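PqqA binding protein (Xanthomonas campestris pv. campestris, PDB 3G2B) probably binds the precursor peptide PqqA and presents it to PqqE during biosynthesis of the redox cofactor pyrroloquinoline quinone. Local coordinates at residues Gln63-Ala66 with Ala67-Asp70; Glu75-Thr78 with Asp79-Leu83. All coordinates share one frame; numbering follows the deposited sequence.

Contact 1: residues Gln63-Ala66 with Ala67-Asp70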
ATOM      1  N   GLN A  63      11.460 -12.018 -21.374  1.00  8.48           N
ATOM      2  CA  GLN A  63      11.965 -12.622 -22.605  1.00  9.74           C
ATOM      3  C   GLN A  63      11.953 -11.588 -23.734  1.00 10.03           C
ATOM      4  O   GLN A  63      12.925 -11.458 -24.476  1.00 10.29           O
ATOM      5  CB  GLN A  63      11.103 -13.828 -22.984  1.00  9.24           C
ATOM      6  CG  GLN A  63      11.208 -14.257 -24.455  1.00  9.99           C
ATOM      7  CD  GLN A  63      12.571 -14.805 -24.842  1.00 12.43           C
ATOM      8  OE1 GLN A  63      12.883 -14.927 -26.030  1.00 14.41           O
ATOM      9  NE2 GLN A  63      13.382 -15.154 -23.852  1.00  7.86           N
ATOM     10  N   THR A  64      10.852 -10.849 -23.839  1.00 10.33           N
ATOM     11  CA  THR A  64      10.698  -9.816 -24.862  1.00 11.98           C
ATOM     12  C   THR A  64      11.752  -8.724 -24.698  1.00 11.24           C
ATOM     13  O   THR A  64      12.478  -8.396 -25.638  1.00 12.29           O
ATOM     14  CB  THR A  64       9.293  -9.167 -24.783  1.00 13.85           C
ATOM     15  OG1 THR A  64       8.298 -10.147 -25.108  1.00 15.48           O
ATOM     16  CG2 THR A  64       9.179  -7.995 -25.748  1.00 16.14           C
ATOM     17  N   LEU A  65      11.841  -8.166 -23.497  1.00 12.38           N
ATOM     18  CA  LEU A  65      12.807  -7.102 -23.240  1.00 11.21           C
ATOM     19  C   LEU A  65      14.258  -7.542 -23.405  1.00 11.38           C
ATOM     20  O   LEU A  65      15.078  -6.799 -23.948  1.00 11.22           O
ATOM     21  CB  LEU A  65      12.602  -6.524 -21.837  1.00 12.24           C
ATOM     22  CG  LEU A  65      11.268  -5.812 -21.604  1.00 14.89           C
ATOM     23  CD1 LEU A  65      11.275  -5.157 -20.225  1.00 13.75           C
ATOM     24  CD2 LEU A  65      11.052  -4.761 -22.688  1.00 15.77           C
ATOM     25  N   ALA A  66      14.590  -8.743 -22.946  1.00 10.78           N
ATOM     26  CA  ALA A  66      15.966  -9.198 -23.077  1.00 11.04           C
ATOM     27  C   ALA A  66      16.325  -9.310 -24.556  1.00 11.87           C
ATOM     28  O   ALA A  66      17.427  -8.950 -24.960  1.00 13.01           O
ATOM     29  CB  ALA A  66      16.163 -10.541 -22.367  1.00 10.12           C
ATOM     30  N   ALA A  67      15.385  -9.794 -25.362  1.00 11.53           N
ATOM     31  CA  ALA A  67      15.631  -9.937 -26.791  1.00 13.00           C
ATOM     32  C   ALA A  67      15.767  -8.566 -27.447  1.00 13.93           C
ATOM     33  O   ALA A  67      16.649  -8.359 -28.281  1.00 15.85           O
ATOM     34  CB  ALA A  67      14.502 -10.726 -27.445  1.00 12.99           C
ATOM     35  N   GLU A  68      14.900  -7.631 -27.064  1.00 14.65           N
ATOM     36  CA  GLU A  68      14.938  -6.283 -27.625  1.00 15.29           C
ATOM     37  C   GLU A  68      16.218  -5.537 -27.267  1.00 15.15           C
ATOM     38  O   GLU A  68      16.773  -4.812 -28.093  1.00 15.98           O
ATOM     39  CB  GLU A  68      13.743  -5.457 -27.141  1.00 15.98           C
ATOM     40  CG  GLU A  68      12.386  -6.008 -27.540  1.00 19.90           C
ATOM     41  CD  GLU A  68      11.247  -5.071 -27.183  1.00 19.81           C
ATOM     42  OE1 GLU A  68      11.423  -4.218 -26.288  1.00 22.22           O
ATOM     43  OE2 GLU A  68      10.164  -5.198 -27.791  1.00 23.72           O
ATOM     44  N   PHE A  69      16.684  -5.714 -26.035  1.00 14.69           N
ATOM     45  CA  PHE A  69      17.884  -5.021 -25.576  1.00 15.85           C
ATOM     46  C   PHE A  69      19.162  -5.852 -25.629  1.00 17.19           C
ATOM     47  O   PHE A  69      20.187  -5.465 -25.062  1.00 19.17           O
ATOM     48  CB  PHE A  69      17.647  -4.493 -24.159  1.00 16.41           C
ATOM     49  CG  PHE A  69      16.622  -3.398 -24.095  1.00 16.99           C
ATOM     50  CD1 PHE A  69      17.011  -2.061 -24.090  1.00 19.09           C
ATOM     51  CD2 PHE A  69      15.266  -3.698 -24.099  1.00 19.20           C
ATOM     52  CE1 PHE A  69      16.060  -1.041 -24.094  1.00 19.19           C
ATOM     53  CE2 PHE A  69      14.307  -2.687 -24.103  1.00 19.84           C
ATOM     54  CZ  PHE A  69      14.706  -1.357 -24.101  1.00 20.10           C
ATOM     55  N   ASP A  70      19.107  -6.984 -26.325  1.00 17.39           N
ATOM     56  CA  ASP A  70      20.271  -7.856 -26.451  1.00 18.88           C
ATOM     57  C   ASP A  70      20.891  -8.091 -25.081  1.00 17.96           C
ATOM     58  O   ASP A  70      22.115  -8.030 -24.916  1.00 16.06           O
ATOM     59  CB  ASP A  70      21.304  -7.217 -27.383  1.00 23.78           C
ATOM     60  CG  ASP A  70      20.752  -6.949 -28.770  1.00 28.66           C
ATOM     61  OD1 ASP A  70      20.359  -7.919 -29.453  1.00 32.02           O
ATOM     62  OD2 ASP A  70      20.711  -5.768 -29.176  1.00 32.78           O
TER
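Leu65 and Phe69 lie side by side one helical turn apart and point the same way, with Leu65 CD2 4.1 Å from Phe69 CE2. The phenyl ring does not stack on the leucine; it turns an edge to the backbone, and Leu65 O sits in the ring plane 3.1 Å from Phe69 CD2. Phe69 N donates to Leu65 O at 2.8 Å, the last of three successive i to i+4 bonds after Ala67 N to Gln63 O and Glu68 N to Thr64 O. Thr64 and Glu68 form a second such pair: the methyl Thr64 CG2 runs alongside the carboxylate, 3.6 Å from Glu68 OE2. Glu68 CG stands beside the backbone N, anti to the carbonyl carbon (chi1 -61°), and the chain is extended beyond it, reaching back along the helix to a salt bridge between OE1 and Arg51 of helix 44-51. Thr64 turns its hydroxyl back to Gln60 O, a polar group spent on its own helix. Leu65, buried, packs on Val47 and Val48, while the small Ala66 allows close approach of Ala73. Phe69 is the first residue to leave helical angles and Asp70 follows with positive phi, marking the C-terminal end of helix 58-68 in this helix-turn-helix-related fold.

Contact 2: residues Glu75-Thr78 with Asp79-Leu83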
ATOM      1  N   GLU A  75      18.925 -12.596 -16.174  1.00 10.53           N
ATOM      2  CA  GLU A  75      19.168 -11.358 -15.440  1.00 10.08           C
ATOM      3  C   GLU A  75      17.958 -10.431 -15.492  1.00  9.93           C
ATOM      4  O   GLU A  75      17.528  -9.894 -14.472  1.00  8.61           O
ATOM      5  CB  GLU A  75      20.390 -10.639 -16.022  1.00 12.57           C
ATOM      6  CG  GLU A  75      21.707 -11.337 -15.715  1.00 17.81           C
ATOM      7  CD  GLU A  75      22.895 -10.698 -16.408  1.00 21.00           C
ATOM      8  OE1 GLU A  75      22.900  -9.456 -16.558  1.00 20.80           O
ATOM      9  OE2 GLU A  75      23.832 -11.440 -16.787  1.00 22.71           O
ATOM     10  N   ILE A  76      17.415 -10.234 -16.688  1.00 10.20           N
ATOM     11  CA  ILE A  76      16.262  -9.367 -16.843  1.00  9.40           C
ATOM     12  C   ILE A  76      15.041  -9.914 -16.096  1.00  8.71           C
ATOM     13  O   ILE A  76      14.278  -9.153 -15.501  1.00  8.98           O
ATOM     14  CB  ILE A  76      15.924  -9.165 -18.339  1.00  9.00           C
ATOM     15  CG1 ILE A  76      17.087  -8.451 -19.046  1.00 10.66           C
ATOM     16  CG2 ILE A  76      14.643  -8.353 -18.485  1.00  9.71           C
ATOM     17  CD1 ILE A  76      17.451  -7.100 -18.446  1.00 11.20           C
ATOM     18  N   GLU A  77      14.855 -11.232 -16.104  1.00  8.12           N
ATOM     19  CA  GLU A  77      13.715 -11.805 -15.396  1.00  8.51           C
ATOM     20  C   GLU A  77      13.826 -11.491 -13.907  1.00  8.60           C
ATOM     21  O   GLU A  77      12.844 -11.136 -13.260  1.00  7.88           O
ATOM     22  CB  GLU A  77      13.637 -13.320 -15.617  1.00  8.36           C
ATOM     23  CG  GLU A  77      12.416 -13.954 -14.946  1.00  8.70           C
ATOM     24  CD  GLU A  77      12.159 -15.386 -15.387  1.00  9.50           C
ATOM     25  OE1 GLU A  77      12.151 -16.290 -14.519  1.00 11.56           O
ATOM     26  OE2 GLU A  77      11.952 -15.606 -16.598  1.00 10.30           O
ATOM     27  N   THR A  78      15.030 -11.607 -13.356  1.00  8.19           N
ATOM     28  CA  THR A  78      15.214 -11.298 -11.944  1.00  9.25           C
ATOM     29  C   THR A  78      14.828  -9.842 -11.676  1.00  9.41           C
ATOM     30  O   THR A  78      14.116  -9.545 -10.719  1.00  9.57           O
ATOM     31  CB  THR A  78      16.682 -11.516 -11.512  1.00  8.68           C
ATOM     32  OG1 THR A  78      16.940 -12.920 -11.412  1.00  9.89           O
ATOM     33  CG2 THR A  78      16.962 -10.855 -10.169  1.00 11.82           C
ATOM     34  N   ASP A  79      15.297  -8.940 -12.533  1.00  9.93           N
ATOM     35  CA  ASP A  79      15.009  -7.521 -12.377  1.00 10.86           C
ATOM     36  C   ASP A  79      13.517  -7.219 -12.501  1.00 10.14           C
ATOM     37  O   ASP A  79      12.969  -6.412 -11.738  1.00 10.76           O
ATOM     38  CB  ASP A  79      15.813  -6.714 -13.400  1.00 11.81           C
ATOM     39  CG  ASP A  79      17.278  -6.561 -13.001  1.00 14.38           C
ATOM     40  OD1 ASP A  79      17.752  -7.320 -12.127  1.00 14.91           O
ATOM     41  OD2 ASP A  79      17.959  -5.680 -13.559  1.00 18.30           O
ATOM     42  N   VAL A  80      12.859  -7.872 -13.455  1.00  9.26           N
ATOM     43  CA  VAL A  80      11.428  -7.675 -13.664  1.00  8.64           C
ATOM     44  C   VAL A  80      10.652  -8.147 -12.444  1.00  9.66           C
ATOM     45  O   VAL A  80       9.738  -7.474 -11.976  1.00  8.92           O
ATOM     46  CB  VAL A  80      10.932  -8.439 -14.921  1.00  8.19           C
ATOM     47  CG1 VAL A  80       9.405  -8.415 -14.989  1.00 10.20           C
ATOM     48  CG2 VAL A  80      11.515  -7.809 -16.169  1.00  9.88           C
ATOM     49  N   ILE A  81      11.015  -9.311 -11.919  1.00  8.74           N
ATOM     50  CA  ILE A  81      10.329  -9.829 -10.746  1.00 10.04           C
ATOM     51  C   ILE A  81      10.566  -8.934  -9.530  1.00  9.54           C
ATOM     52  O   ILE A  81       9.641  -8.666  -8.769  1.00  9.70           O
ATOM     53  CB  ILE A  81      10.774 -11.268 -10.436  1.00 10.72           C
ATOM     54  CG1 ILE A  81      10.320 -12.188 -11.570  1.00 12.12           C
ATOM     55  CG2 ILE A  81      10.188 -11.723  -9.108  1.00 13.93           C
ATOM     56  CD1 ILE A  81      10.728 -13.645 -11.399  1.00 13.54           C
ATOM     57  N   GLU A  82      11.799  -8.468  -9.354  1.00 10.78           N
ATOM     58  CA  GLU A  82      12.118  -7.594  -8.227  1.00 11.77           C
ATOM     59  C   GLU A  82      11.273  -6.321  -8.281  1.00 10.61           C
ATOM     60  O   GLU A  82      10.677  -5.920  -7.281  1.00  9.84           O
ATOM     61  CB  GLU A  82      13.605  -7.221  -8.240  1.00 14.95           C
ATOM     62  CG  GLU A  82      13.970  -6.133  -7.229  1.00 22.69           C
ATOM     63  CD  GLU A  82      15.432  -5.710  -7.304  1.00 26.91           C
ATOM     64  OE1 GLU A  82      15.925  -5.432  -8.420  1.00 27.86           O
ATOM     65  OE2 GLU A  82      16.086  -5.644  -6.241  1.00 30.19           O
ATOM     66  N   LEU A  83      11.215  -5.691  -9.452  1.00 10.54           N
ATOM     67  CA  LEU A  83      10.435  -4.465  -9.608  1.00 10.90           C
ATOM     68  C   LEU A  83       8.956  -4.691  -9.330  1.00 11.25           C
ATOM     69  O   LEU A  83       8.321  -3.923  -8.601  1.00 11.83           O
ATOM     70  CB  LEU A  83      10.584  -3.907 -11.028  1.00 11.94           C
ATOM     71  CG  LEU A  83       9.584  -2.798 -11.381  1.00 14.81           C
ATOM     72  CD1 LEU A  83       9.912  -1.544 -10.584  1.00 15.99           C
ATOM     73  CD2 LEU A  83       9.636  -2.515 -12.876  1.00 15.33           C
TER
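Val80 N gives its hydrogen to Ile76 O at 2.8 Å, the shortest of four consecutive i to i+4 bonds that carry helix 73-89 through this stretch. Asp79 N to Glu75 O precedes it, and Ile81 N to Glu77 O and Glu82 N to Thr78 O follow. Val80 also brings a methyl to the acceptor: CG2 stands beside its own backbone N and comes within 3.1 Å of Ile76 O. That methyl meets Ile76 CG2 at 3.9 Å as the two branched side chains pass at a slant. Both suit a face that is covered by other helices: Ile76 packs on Ala62 of helix 58-68, and Val80 on Leu58 and Val48. Glu77 and Ile81 instead run side by side in the same direction, Glu77 CG touching Ile81 CD1 at 3.9 Å. Here the glutamate works as an aliphatic stem with a charged end. Its CG is anti to the backbone N (chi1 -177°) and the chain stays extended, carrying the carboxylate to a salt bridge between OE2 and Arg9 of the second subunit, which also packs on Ile81. Thr78 OG1 makes a weak hydrogen bond with Ser74 O one turn earlier. The carboxylates of Glu75 and Asp79 are like charges not in contact, with 6.9 Å between Glu75 OE1 and Asp79 OD2. The pattern is that of an amphipathic alpha-helix, with an apolar face set on the helical bundle of PqqD and a neighbouring flank joined to the second subunit.

From the N terminus, after the short strand 14-15 come strands 20-24 and 29-41, which pair in an antiparallel sheet, then helix 44-51 and helix 58-68, where contact 1 lies at the C-terminal end. After a short connection helix 73-89 begins, and contact 2 lies in its N-terminal and middle part. The two follow in series, without nesting or crossing, and each closes just a turn or so of helix instead of a long loop. Their centres lie about 12 Å apart, and they meet where Ala66 CB packs 4.0 Å from Ile76 CG1. Both also reach helix 44-51, so the three helices are tied together.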